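Local coordinates for protein cysteine synthase (PDB 6AHI) that catalyses the pyridoxal 5'-phosphate-dependent conversion of O-acetyl-L-serine and hydrogen sulfide into L-cysteine and acetate, and also has cystathionine beta-synthase activity, at residues Val16-Asn21 with Ala31-Leu36; Lys22-Pro27 with Lys258-Leu263; Glu71-Asn76 with Phe94-Lys99; Thr102-Ile107 with Asp297-Lys302. All blocks are in the same frame, centred on the assembly; numbering follows the deposited sequence.

Interaction 1 (Val16-Asn21 with Ala31-Leu36)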
loop_
_atom_site.group_PDB
_atom_site.type_symbol
_atom_site.label_atom_id
_atom_site.label_comp_id
_atom_site.label_asym_id
_atom_site.label_seq_id
_atom_site.Cartn_x
_atom_site.Cartn_y
_atom_site.Cartn_z
ATOM N N VAL A 16 14.357 1.210 -4.144
ATOM C CA VAL A 16 15.052 -0.032 -4.202
ATOM C C VAL A 16 15.600 -0.318 -2.801
ATOM O O VAL A 16 16.246 0.553 -2.218
ATOM C CB VAL A 16 16.187 0.037 -5.233
ATOM C CG1 VAL A 16 17.017 -1.222 -5.193
ATOM C CG2 VAL A 16 15.680 0.279 -6.662
ATOM N N PHE A 17 15.284 -1.492 -2.252
ATOM C CA PHE A 17 15.791 -1.927 -0.992
ATOM C C PHE A 17 17.124 -2.639 -1.206
ATOM O O PHE A 17 17.213 -3.577 -2.033
ATOM C CB PHE A 17 14.794 -2.866 -0.315
ATOM C CG PHE A 17 14.976 -2.933 1.190
ATOM C CD1 PHE A 17 15.973 -3.719 1.734
ATOM C CD2 PHE A 17 14.254 -2.115 2.036
ATOM C CE1 PHE A 17 16.212 -3.727 3.102
ATOM C CE2 PHE A 17 14.453 -2.152 3.408
ATOM C CZ PHE A 17 15.447 -2.944 3.939
ATOM N N LYS A 18 18.156 -2.229 -0.461
ATOM C CA LYS A 18 19.474 -2.864 -0.544
ATOM C C LYS A 18 19.714 -3.748 0.684
ATOM O O LYS A 18 19.649 -3.282 1.847
ATOM C CB LYS A 18 20.600 -1.842 -0.648
ATOM C CG LYS A 18 21.999 -2.427 -0.793
ATOM C CD LYS A 18 23.052 -1.353 -0.613
ATOM C CE LYS A 18 24.416 -1.802 -1.065
ATOM N NZ LYS A 18 25.363 -0.679 -0.880
ATOM N N PHE A 19 19.947 -5.036 0.409
ATOM C CA PHE A 19 20.292 -6.044 1.398
ATOM C C PHE A 19 21.787 -6.386 1.288
ATOM O O PHE A 19 22.316 -6.589 0.183
ATOM C CB PHE A 19 19.495 -7.324 1.150
ATOM C CG PHE A 19 17.998 -7.176 1.135
ATOM C CD1 PHE A 19 17.254 -7.393 2.294
ATOM C CD2 PHE A 19 17.319 -6.918 -0.047
ATOM C CE1 PHE A 19 15.864 -7.324 2.269
ATOM C CE2 PHE A 19 15.939 -6.826 -0.058
ATOM C CZ PHE A 19 15.213 -7.019 1.095
ATOM N N THR A 20 22.468 -6.506 2.443
ATOM C CA THR A 20 23.861 -6.923 2.490
ATOM C C THR A 20 24.032 -8.068 3.488
ATOM O O THR A 20 23.046 -8.564 4.057
ATOM C CB THR A 20 24.756 -5.746 2.907
ATOM O OG1 THR A 20 24.424 -5.442 4.263
ATOM C CG2 THR A 20 24.566 -4.540 2.018
ATOM N N ASN A 21 25.304 -8.432 3.738
ATOM C CA ASN A 21 25.658 -9.538 4.661
ATOM C C ASN A 21 25.216 -9.226 6.097
ATOM O O ASN A 21 25.260 -10.139 6.927
ATOM C CB ASN A 21 27.159 -9.888 4.640
ATOM C CG ASN A 21 28.061 -8.768 5.101
ATOM O OD1 ASN A 21 27.626 -7.637 5.267
ATOM N ND2 ASN A 21 29.336 -9.059 5.298
ATOM N N ALA A 31 25.620 -7.483 -2.669
ATOM C CA ALA A 31 24.352 -6.900 -2.291
ATOM C C ALA A 31 23.238 -7.471 -3.168
ATOM O O ALA A 31 23.477 -7.820 -4.347
ATOM C CB ALA A 31 24.375 -5.399 -2.434
ATOM N N ILE A 32 22.029 -7.462 -2.603
ATOM C CA ILE A 32 20.819 -7.693 -3.348
ATOM C C ILE A 32 20.032 -6.380 -3.327
ATOM O O ILE A 32 19.749 -5.832 -2.277
ATOM C CB ILE A 32 19.999 -8.875 -2.783
ATOM C CG1 ILE A 32 20.762 -10.200 -2.857
ATOM C CG2 ILE A 32 18.649 -8.968 -3.498
ATOM C CD1 ILE A 32 20.109 -11.317 -2.103
ATOM N N TYR A 33 19.600 -5.971 -4.515
ATOM C CA TYR A 33 18.716 -4.847 -4.687
ATOM C C TYR A 33 17.342 -5.362 -5.115
ATOM O O TYR A 33 17.234 -5.960 -6.139
ATOM C CB TYR A 33 19.251 -3.912 -5.753
ATOM C CG TYR A 33 20.583 -3.343 -5.403
ATOM C CD1 TYR A 33 20.674 -2.224 -4.604
ATOM C CD2 TYR A 33 21.755 -3.928 -5.834
ATOM C CE1 TYR A 33 21.894 -1.649 -4.303
ATOM C CE2 TYR A 33 22.996 -3.386 -5.500
ATOM C CZ TYR A 33 23.065 -2.232 -4.749
ATOM O OH TYR A 33 24.288 -1.675 -4.431
ATOM N N ALA A 34 16.319 -5.007 -4.350
ATOM C CA ALA A 34 14.972 -5.345 -4.674
ATOM C C ALA A 34 14.223 -4.083 -5.043
ATOM O O ALA A 34 14.054 -3.158 -4.231
ATOM C CB ALA A 34 14.277 -6.037 -3.538
ATOM N N LYS A 35 13.745 -4.080 -6.284
ATOM C CA LYS A 35 12.872 -3.043 -6.738
ATOM C C LYS A 35 11.486 -3.262 -6.128
ATOM O O LYS A 35 10.900 -4.318 -6.307
ATOM C CB LYS A 35 12.912 -3.057 -8.262
ATOM C CG LYS A 35 12.125 -1.947 -8.905
ATOM C CD LYS A 35 12.743 -0.617 -8.748
ATOM C CE LYS A 35 12.261 0.318 -9.832
ATOM N NZ LYS A 35 12.433 1.719 -9.426
ATOM N N LEU A 36 10.998 -2.263 -5.377
ATOM C CA LEU A 36 9.801 -2.380 -4.562
ATOM C C LEU A 36 8.547 -1.936 -5.346
ATOM O O LEU A 36 7.942 -0.892 -5.037
ATOM C CB LEU A 36 9.972 -1.533 -3.296
ATOM C CG LEU A 36 11.180 -1.885 -2.432
ATOM C CD1 LEU A 36 11.115 -1.120 -1.120
ATOM C CD2 LEU A 36 11.240 -3.390 -2.206
HETATM O O HOH W 1 24.470 1.115 -3.031
#
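V16 packs on Y33, and F19 on I32 and A34, across a beta hairpin. Strands 16-19 and 31-36 run antiparallel, at 158° between their short axes. F17 with A34 and F19 with I32 are the hydrogen-bonded pairs. The F19 N to I32 O bond is 2.8 Å long. V16, K18, Y33 and K35 share one face of the sheet; F17, F19, I32 and A34 share the other.

V16 is gripped through both methyl branches. CG1 lies anti to the backbone N (chi1 174°) and meets Y33 CB at 3.5 Å, near the edge of the tyrosine ring. CG2 meets K35 CD at 3.7 Å, where the two side chains cross at about a right angle. K35 NZ goes on to salt bridges with E163 and E167 on helix 160-168.

On the other face, the F19 ring turns its edge to A34, with CE2 3.9 Å from A34 CB. F17 CD1 sits over the centre of one face of that ring.

The hairpin is part of a larger mixed sheet: strand 287-292 pairs with 31-36, and V16 and F17 pair in parallel with a strand of the second subunit, so the sheet continues across the dimer interface.

Y33 lies alongside the extended chain of K18, pointing the same way. K18 CG approaches Y33 CE1 at 3.6 Å. Y33 OH also bonds to Q287. One water accepts from K18 NZ at 2.9 Å and is hydrogen-bonded to Y33 OH at 3.1 Å.

Interaction 2 (Lys22-Pro27 with Lys258-Leu263)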
loop_
_atom_site.group_PDB
_atom_site.type_symbol
_atom_site.label_atom_id
_atom_site.label_comp_id
_atom_site.label_asym_id
_atom_site.label_seq_id
_atom_site.Cartn_x
_atom_site.Cartn_y
_atom_site.Cartn_z
ATOM N N LYS A 22 24.827 -7.966 6.388
ATOM C CA LYS A 22 24.286 -7.556 7.691
ATOM C C LYS A 22 22.884 -8.129 7.911
ATOM O O LYS A 22 22.453 -8.195 9.022
ATOM C CB LYS A 22 24.021 -6.048 7.806
ATOM C CG LYS A 22 25.218 -5.125 7.744
ATOM C CD LYS A 22 26.318 -5.542 8.662
ATOM C CE LYS A 22 27.606 -4.808 8.363
ATOM N NZ LYS A 22 28.374 -5.456 7.267
ATOM N N ASP A 23 22.161 -8.393 6.820
ATOM C CA ASP A 23 20.736 -8.703 6.811
ATOM C C ASP A 23 20.506 -10.212 6.635
ATOM O O ASP A 23 19.641 -10.802 7.285
ATOM C CB ASP A 23 20.074 -7.985 5.631
ATOM C CG ASP A 23 20.223 -6.485 5.696
ATOM O OD1 ASP A 23 19.872 -5.934 6.754
ATOM O OD2 ASP A 23 20.735 -5.883 4.720
ATOM N N TYR A 24 21.266 -10.811 5.715
ATOM C CA TYR A 24 21.101 -12.191 5.256
ATOM C C TYR A 24 22.464 -12.752 4.856
ATOM O O TYR A 24 23.357 -11.977 4.585
ATOM C CB TYR A 24 20.168 -12.246 4.035
ATOM C CG TYR A 24 18.734 -11.961 4.389
ATOM C CD1 TYR A 24 17.934 -12.943 4.966
ATOM C CD2 TYR A 24 18.202 -10.692 4.208
ATOM C CE1 TYR A 24 16.630 -12.668 5.334
ATOM C CE2 TYR A 24 16.905 -10.402 4.590
ATOM C CZ TYR A 24 16.121 -11.394 5.145
ATOM O OH TYR A 24 14.852 -11.106 5.551
ATOM N N PRO A 25 22.652 -14.091 4.770
ATOM C CA PRO A 25 23.920 -14.681 4.293
ATOM C C PRO A 25 24.293 -14.366 2.833
ATOM O O PRO A 25 24.262 -15.185 1.965
ATOM C CB PRO A 25 23.710 -16.191 4.504
ATOM C CG PRO A 25 22.182 -16.358 4.457
ATOM C CD PRO A 25 21.670 -15.120 5.184
ATOM N N ILE A 26 24.738 -13.135 2.605
ATOM C CA ILE A 26 25.151 -12.618 1.301
ATOM C C ILE A 26 26.664 -12.426 1.392
ATOM O O ILE A 26 27.130 -11.931 2.399
ATOM C CB ILE A 26 24.370 -11.319 1.051
ATOM C CG1 ILE A 26 22.874 -11.608 0.907
ATOM C CG2 ILE A 26 24.894 -10.545 -0.143
ATOM C CD1 ILE A 26 21.973 -10.393 1.049
ATOM N N PRO A 27 27.505 -12.869 0.426
ATOM C CA PRO A 27 28.952 -12.695 0.569
ATOM C C PRO A 27 29.370 -11.252 0.861
ATOM O O PRO A 27 28.673 -10.319 0.527
ATOM C CB PRO A 27 29.521 -13.169 -0.777
ATOM C CG PRO A 27 28.472 -14.171 -1.272
ATOM C CD PRO A 27 27.150 -13.593 -0.795
ATOM N N LYS A 258 9.216 -9.693 9.205
ATOM C CA LYS A 258 9.753 -9.739 10.573
ATOM C C LYS A 258 11.103 -9.027 10.678
ATOM O O LYS A 258 11.332 -8.264 11.606
ATOM C CB LYS A 258 9.921 -11.190 11.037
ATOM C CG LYS A 258 9.918 -11.390 12.543
ATOM C CD LYS A 258 10.003 -12.868 12.904
ATOM C CE LYS A 258 9.161 -13.290 14.097
ATOM N NZ LYS A 258 9.751 -12.769 15.350
ATOM N N LYS A 259 11.977 -9.251 9.703
ATOM C CA LYS A 259 13.345 -8.737 9.789
ATOM C C LYS A 259 13.465 -7.349 9.129
ATOM O O LYS A 259 14.322 -6.607 9.497
ATOM C CB LYS A 259 14.335 -9.683 9.092
ATOM C CG LYS A 259 14.521 -11.065 9.706
ATOM C CD LYS A 259 15.676 -11.838 9.020
ATOM C CE LYS A 259 16.082 -13.071 9.803
ATOM N NZ LYS A 259 16.810 -12.722 11.052
ATOM N N ASN A 260 12.675 -7.043 8.086
ATOM C CA ASN A 260 12.927 -5.881 7.248
ATOM C C ASN A 260 11.740 -4.910 7.203
ATOM O O ASN A 260 11.880 -3.816 6.620
ATOM C CB ASN A 260 13.325 -6.304 5.828
ATOM C CG ASN A 260 14.425 -7.345 5.860
ATOM O OD1 ASN A 260 14.216 -8.490 5.475
ATOM N ND2 ASN A 260 15.594 -6.967 6.341
ATOM N N GLY A 261 10.581 -5.318 7.716
ATOM C CA GLY A 261 9.345 -4.511 7.638
ATOM C C GLY A 261 8.762 -4.410 6.237
ATOM O O GLY A 261 7.965 -3.514 5.978
ATOM N N LEU A 262 9.119 -5.348 5.358
ATOM C CA LEU A 262 8.582 -5.407 4.018
ATOM C C LEU A 262 7.351 -6.327 4.027
ATOM O O LEU A 262 7.449 -7.505 4.381
ATOM C CB LEU A 262 9.661 -5.909 3.060
ATOM C CG LEU A 262 10.702 -4.875 2.654
ATOM C CD1 LEU A 262 11.990 -5.540 2.196
ATOM C CD2 LEU A 262 10.168 -3.944 1.571
ATOM N N LEU A 263 6.202 -5.775 3.635
ATOM C CA LEU A 263 4.948 -6.501 3.611
ATOM C C LEU A 263 4.597 -6.875 2.167
ATOM O O LEU A 263 3.782 -6.214 1.501
ATOM C CB LEU A 263 3.868 -5.629 4.253
ATOM C CG LEU A 263 4.149 -5.251 5.705
ATOM C CD1 LEU A 263 3.160 -4.206 6.164
ATOM C CD2 LEU A 263 4.082 -6.494 6.600
HETATM O O HOH W 2 17.570 -8.859 7.821
#
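D23 and K259 mark the nearest approach of the two backbones, and their CA atoms are still 8.0 Å apart. Segment 22-27 has no regular structure. P25 is the centre of an inverse gamma turn, closed by a weak bond from I26 N to Y24 O. The other segment carries the end of helix 246-260. G261 is the first residue to leave the helix, with a positive phi of 70°.

Side chains and one water span the gap. Y24 and N260 come from opposite directions. Y24 OH donates to N260 OD1 over 2.7 Å, in the carbonyl plane of the amide. OD1 lies at the edge of the tyrosine ring, and the ring and amide planes are 47° apart. K259 crosses Y24 obliquely, with CD 3.6 Å from Y24 OH.

The contact joins the connecting loop of the hairpin formed by strands 16-19 and 31-36 to the C-terminal end of a helix far along the chain. It lies away from the cofactor site.

Both ends of the N260 amide are used. ND2 donates to a water at 3.1 Å, and the same water donates to D23 O at 2.9 Å. Together with the tyrosine bond this fixes the rotation of the amide. The Y24 ring is also held by F272, which meets it edge-to-face. The D23 carboxylate turns back to its own loop, where OD2 accepts from T20 N.

Interaction 3 (Glu71-Asn76 with Phe94-Lys99)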
loop_
_atom_site.group_PDB
_atom_site.type_symbol
_atom_site.label_atom_id
_atom_site.label_comp_id
_atom_site.label_asym_id
_atom_site.label_seq_id
_atom_site.Cartn_x
_atom_site.Cartn_y
_atom_site.Cartn_z
ATOM N N GLU A 71 -10.090 -8.367 -20.264
ATOM C CA GLU A 71 -8.892 -9.169 -19.986
ATOM C C GLU A 71 -9.223 -10.307 -19.022
ATOM O O GLU A 71 -9.876 -10.086 -18.007
ATOM C CB GLU A 71 -7.777 -8.274 -19.442
ATOM C CG GLU A 71 -6.434 -8.961 -19.266
ATOM C CD GLU A 71 -5.758 -9.521 -20.512
ATOM O OE1 GLU A 71 -6.433 -9.632 -21.586
ATOM O OE2 GLU A 71 -4.544 -9.867 -20.408
ATOM N N PRO A 72 -8.779 -11.565 -19.289
ATOM C CA PRO A 72 -8.749 -12.605 -18.257
ATOM C C PRO A 72 -7.567 -12.353 -17.308
ATOM O O PRO A 72 -6.485 -12.009 -17.763
ATOM C CB PRO A 72 -8.560 -13.892 -19.075
ATOM C CG PRO A 72 -7.704 -13.426 -20.234
ATOM C CD PRO A 72 -8.259 -12.053 -20.578
ATOM N N THR A 73 -7.782 -12.485 -15.999
ATOM C CA THR A 73 -6.720 -12.182 -15.030
ATOM C C THR A 73 -7.011 -12.943 -13.738
ATOM O O THR A 73 -8.128 -13.253 -13.451
ATOM C CB THR A 73 -6.536 -10.664 -14.818
ATOM O OG1 THR A 73 -5.670 -10.351 -13.725
ATOM C CG2 THR A 73 -7.832 -9.944 -14.541
ATOM N N ALA A 74 -5.946 -13.285 -13.016
ATOM C CA ALA A 74 -6.030 -13.826 -11.664
ATOM C C ALA A 74 -5.804 -12.697 -10.647
ATOM O O ALA A 74 -5.723 -12.973 -9.450
ATOM C CB ALA A 74 -5.052 -14.980 -11.493
ATOM N N GLY A 75 -5.717 -11.438 -11.105
ATOM C CA GLY A 75 -6.017 -10.323 -10.200
ATOM C C GLY A 75 -5.313 -9.015 -10.533
ATOM O O GLY A 75 -5.997 -7.980 -10.770
ATOM N N ASN A 76 -3.972 -9.025 -10.499
ATOM C CA ASN A 76 -3.195 -7.763 -10.433
ATOM C C ASN A 76 -3.317 -6.991 -11.748
ATOM O O ASN A 76 -3.368 -5.768 -11.746
ATOM C CB ASN A 76 -1.726 -7.964 -10.034
ATOM C CG ASN A 76 -1.555 -8.258 -8.558
ATOM O OD1 ASN A 76 -2.323 -7.757 -7.737
ATOM N ND2 ASN A 76 -0.590 -9.098 -8.213
ATOM N N PHE A 94 -13.307 -7.804 -16.489
ATOM C CA PHE A 94 -12.301 -8.804 -16.160
ATOM C C PHE A 94 -12.979 -10.164 -15.953
ATOM O O PHE A 94 -14.031 -10.276 -15.319
ATOM C CB PHE A 94 -11.438 -8.346 -14.985
ATOM C CG PHE A 94 -10.762 -7.037 -15.284
ATOM C CD1 PHE A 94 -9.890 -6.915 -16.348
ATOM C CD2 PHE A 94 -11.030 -5.911 -14.534
ATOM C CE1 PHE A 94 -9.275 -5.708 -16.643
ATOM C CE2 PHE A 94 -10.439 -4.696 -14.844
ATOM C CZ PHE A 94 -9.580 -4.593 -15.909
ATOM N N VAL A 95 -12.357 -11.196 -16.542
ATOM C CA VAL A 95 -12.811 -12.569 -16.393
ATOM C C VAL A 95 -11.834 -13.282 -15.457
ATOM O O VAL A 95 -10.644 -13.391 -15.747
ATOM C CB VAL A 95 -12.941 -13.284 -17.746
ATOM C CG1 VAL A 95 -13.662 -14.613 -17.565
ATOM C CG2 VAL A 95 -13.656 -12.414 -18.770
ATOM N N VAL A 96 -12.369 -13.703 -14.307
ATOM C CA VAL A 96 -11.591 -14.208 -13.192
ATOM C C VAL A 96 -12.204 -15.530 -12.748
ATOM O O VAL A 96 -13.403 -15.585 -12.485
ATOM C CB VAL A 96 -11.586 -13.199 -12.031
ATOM C CG1 VAL A 96 -10.811 -13.733 -10.830
ATOM C CG2 VAL A 96 -11.022 -11.850 -12.479
ATOM N N PRO A 97 -11.404 -16.599 -12.625
ATOM C CA PRO A 97 -11.894 -17.869 -12.116
ATOM C C PRO A 97 -12.451 -17.632 -10.714
ATOM O O PRO A 97 -11.778 -17.072 -9.923
ATOM C CB PRO A 97 -10.602 -18.669 -11.941
ATOM C CG PRO A 97 -9.728 -18.128 -13.009
ATOM C CD PRO A 97 -10.003 -16.644 -12.995
ATOM N N GLU A 98 -13.654 -18.117 -10.434
ATOM C CA GLU A 98 -14.231 -17.932 -9.083
ATOM C C GLU A 98 -13.301 -18.566 -8.054
ATOM O O GLU A 98 -12.833 -19.649 -8.269
ATOM C CB GLU A 98 -15.603 -18.595 -8.970
ATOM C CG GLU A 98 -16.600 -18.079 -9.985
ATOM N N LYS A 99 -13.015 -17.884 -6.956
ATOM C CA LYS A 99 -12.147 -18.522 -5.942
ATOM C C LYS A 99 -10.664 -18.260 -6.221
ATOM O O LYS A 99 -9.853 -18.774 -5.471
#
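V95 is bonded through its N to E71 and through its O to T73. V95 N donates to E71 O at 3.1 Å, and T73 N donates to V95 O at 3.0 Å. The F94 ring presents its edge to E71 O, with CD1 3.6 Å away. E71 CB and T73 CG2 also pack against F94; T73 CG2 lies 4.0 Å from F94 CB. V96 CG2 reaches T73 O at 3.4 Å.

These strands, 68-72 and 91-97, are parallel neighbours in a beta-alpha-beta unit, with helix 76-85 as the crossover. Where strand 68-72 ends, T73 forms an ST turn. Its OG1 is anti to the backbone N (chi1 170°) and accepts from G75 N at 2.8 Å. This leaves CG2 to face F94. G75 takes the N-cap position of the helix.

Further out, L145 N and Q146 N bind the two carboxylate oxygens of E71. L81 and A82 of helix 76-85 pack on F94. N76 opens that helix, and its ND2 donates to O3 of the pyridoxal phosphate-modified lysine at position 46 and to D294 OD2.

Interaction 4 (Thr102-Ile107 with Asp297-Lys302)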
loop_
_atom_site.group_PDB
_atom_site.type_symbol
_atom_site.label_atom_id
_atom_site.label_comp_id
_atom_site.label_asym_id
_atom_site.label_seq_id
_atom_site.Cartn_x
_atom_site.Cartn_y
_atom_site.Cartn_z
ATOM N N THR A 102 -10.280 -13.293 -4.093
ATOM C CA THR A 102 -11.462 -12.480 -3.718
ATOM C C THR A 102 -11.063 -11.025 -3.482
ATOM O O THR A 102 -11.647 -10.196 -4.146
ATOM C CB THR A 102 -12.253 -13.104 -2.561
ATOM O OG1 THR A 102 -13.507 -12.432 -2.494
ATOM C CG2 THR A 102 -11.578 -12.976 -1.217
ATOM N N GLU A 103 -10.111 -10.765 -2.586
ATOM C CA GLU A 103 -9.693 -9.414 -2.285
ATOM C C GLU A 103 -9.397 -8.649 -3.586
ATOM O O GLU A 103 -9.838 -7.514 -3.763
ATOM C CB GLU A 103 -8.466 -9.432 -1.372
ATOM C CG GLU A 103 -8.759 -9.818 0.071
ATOM C CD GLU A 103 -8.265 -11.188 0.531
ATOM O OE1 GLU A 103 -8.938 -12.188 0.221
ATOM O OE2 GLU A 103 -7.202 -11.253 1.226
ATOM N N LYS A 104 -8.652 -9.265 -4.502
ATOM C CA LYS A 104 -8.284 -8.571 -5.727
ATOM C C LYS A 104 -9.539 -8.313 -6.573
ATOM O O LYS A 104 -9.624 -7.297 -7.257
ATOM C CB LYS A 104 -7.223 -9.331 -6.520
ATOM C CG LYS A 104 -5.842 -9.376 -5.886
ATOM C CD LYS A 104 -4.866 -10.193 -6.710
ATOM C CE LYS A 104 -3.654 -10.654 -5.911
ATOM N NZ LYS A 104 -2.929 -11.727 -6.633
ATOM N N GLN A 105 -10.498 -9.237 -6.554
ATOM C CA GLN A 105 -11.757 -9.018 -7.289
ATOM C C GLN A 105 -12.562 -7.851 -6.689
ATOM O O GLN A 105 -13.208 -7.113 -7.430
ATOM C CB GLN A 105 -12.618 -10.285 -7.321
ATOM C CG GLN A 105 -11.977 -11.414 -8.101
ATOM C CD GLN A 105 -12.879 -12.623 -8.164
ATOM O OE1 GLN A 105 -14.079 -12.535 -8.432
ATOM N NE2 GLN A 105 -12.274 -13.772 -7.909
ATOM N N GLN A 106 -12.578 -7.743 -5.358
ATOM C CA GLN A 106 -13.258 -6.651 -4.659
ATOM C C GLN A 106 -12.649 -5.304 -5.122
ATOM O O GLN A 106 -13.362 -4.344 -5.362
ATOM C CB GLN A 106 -13.055 -6.766 -3.142
ATOM C CG GLN A 106 -14.267 -7.134 -2.299
ATOM C CD GLN A 106 -14.115 -6.554 -0.911
ATOM O OE1 GLN A 106 -14.287 -5.354 -0.686
ATOM N NE2 GLN A 106 -13.764 -7.403 0.040
ATOM N N ILE A 107 -11.323 -5.269 -5.257
ATOM C CA ILE A 107 -10.609 -4.053 -5.590
ATOM C C ILE A 107 -10.908 -3.694 -7.049
ATOM O O ILE A 107 -11.210 -2.557 -7.345
ATOM C CB ILE A 107 -9.104 -4.195 -5.300
ATOM C CG1 ILE A 107 -8.845 -4.308 -3.804
ATOM C CG2 ILE A 107 -8.348 -3.043 -5.905
ATOM C CD1 ILE A 107 -7.469 -4.712 -3.463
ATOM N N ASP A 297 -0.972 -7.624 1.656
ATOM C CA ASP A 297 -2.291 -7.339 2.229
ATOM C C ASP A 297 -3.397 -8.134 1.548
ATOM O O ASP A 297 -4.368 -8.488 2.196
ATOM C CB ASP A 297 -2.673 -5.866 2.094
ATOM C CG ASP A 297 -1.703 -4.938 2.778
ATOM O OD1 ASP A 297 -0.462 -5.027 2.488
ATOM O OD2 ASP A 297 -2.179 -4.141 3.578
ATOM N N ARG A 298 -3.253 -8.402 0.250
ATOM C CA ARG A 298 -4.330 -9.077 -0.482
ATOM C C ARG A 298 -4.301 -10.592 -0.210
ATOM O O ARG A 298 -5.133 -11.296 -0.737
ATOM C CB ARG A 298 -4.222 -8.803 -1.990
ATOM C CG ARG A 298 -4.708 -7.433 -2.464
ATOM C CD ARG A 298 -3.765 -6.296 -2.237
ATOM N NE ARG A 298 -4.222 -5.022 -2.793
ATOM C CZ ARG A 298 -3.843 -4.515 -3.967
ATOM N NH1 ARG A 298 -3.204 -5.268 -4.850
ATOM N NH2 ARG A 298 -4.119 -3.255 -4.248
ATOM N N TYR A 299 -3.407 -11.082 0.656
ATOM C CA TYR A 299 -3.298 -12.480 0.937
ATOM C C TYR A 299 -3.463 -12.788 2.428
ATOM O O TYR A 299 -3.298 -13.935 2.831
ATOM C CB TYR A 299 -1.966 -13.041 0.440
ATOM C CG TYR A 299 -1.654 -12.727 -0.998
ATOM C CD1 TYR A 299 -2.200 -13.458 -2.046
ATOM C CD2 TYR A 299 -0.810 -11.672 -1.308
ATOM C CE1 TYR A 299 -1.897 -13.149 -3.366
ATOM C CE2 TYR A 299 -0.476 -11.364 -2.616
ATOM C CZ TYR A 299 -1.032 -12.097 -3.650
ATOM O OH TYR A 299 -0.678 -11.776 -4.933
ATOM N N LEU A 300 -3.899 -11.817 3.229
ATOM C CA LEU A 300 -4.031 -12.059 4.675
ATOM C C LEU A 300 -5.135 -13.093 4.951
ATOM O O LEU A 300 -4.990 -13.858 5.880
ATOM C CB LEU A 300 -4.273 -10.735 5.410
ATOM C CG LEU A 300 -3.093 -9.759 5.351
ATOM C CD1 LEU A 300 -3.446 -8.382 5.877
ATOM C CD2 LEU A 300 -1.909 -10.324 6.119
ATOM N N SER A 301 -6.193 -13.137 4.131
ATOM C CA SER A 301 -7.285 -14.140 4.302
ATOM C C SER A 301 -6.782 -15.564 4.008
ATOM O O SER A 301 -7.428 -16.534 4.367
ATOM C CB SER A 301 -8.491 -13.811 3.452
ATOM O OG SER A 301 -8.155 -13.808 2.075
ATOM N N LYS A 302 -5.651 -15.682 3.322
ATOM C CA LYS A 302 -5.086 -16.965 2.975
ATOM C C LYS A 302 -3.944 -17.344 3.924
ATOM O O LYS A 302 -3.261 -18.318 3.669
ATOM C CB LYS A 302 -4.585 -16.921 1.536
ATOM C CG LYS A 302 -5.634 -16.486 0.523
ATOM C CD LYS A 302 -5.082 -16.471 -0.891
ATOM C CE LYS A 302 -6.130 -16.680 -1.968
ATOM N NZ LYS A 302 -6.628 -18.077 -2.005
#
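Beside the cofactor pocket and the dimer interface, helix 102-110 packs through E103, K104 and I107 on R298, Y299 and S301 of the C-terminal tail.

S301 OG donates to E103 OE1 at 2.6 Å. It meets the syn side of that oxygen, 22° out of the carboxylate plane. A bend in the E103 chain at chi2 (109°) carries the carboxylate over to the tail. OE2 is modelled 2.9 Å from R298 O, but these are two acceptors with no hydrogen bond between them, so this close approach is doubtful.

The tail, a short 3-10 segment at 297-302, follows strand 287-292, and the helix follows strand 91-97. The contact thus joins elements that follow strands of the two different sheets of this PLP-II enzyme.

K104 runs extended beyond CG and brings NZ to Y299 OH. K104 NZ donates to Y299 OH at 2.8 Å, and Y299 OH is also hydrogen-bonded to D294. K104 also packs on N76, which bonds to the cofactor.

I107 CD1 lies over one face of the R298 guanidinium, 3.3 Å from R298 NE, and the two side chains cross at about a right angle. The charge of R298 is met across the dimer interface: its NE forms a salt bridge to D297 of the second subunit, and D297 of this chain pairs in the same way with R298 of that subunit.

Interactions 1 and 3 are buried strand pairings, antiparallel in one sheet and parallel in the other, with centres 31 Å apart on opposite sides of the chain's centre. Interaction 2 is the partly buried one and uses few bonds, one of them through water. It touches interaction 1 from both its segments: I26 CD1 packs on I32 CD1, and L262 CD1 on F19 CZ. Interactions 3 and 4 also touch. Strand 91-97 leads into helix 102-110, and V96 and Q105 pack together. Interaction 4 is buried but rich in charged and polar side chains. Interactions 1, 2 and 4 reach the second subunit; interaction 3 does not.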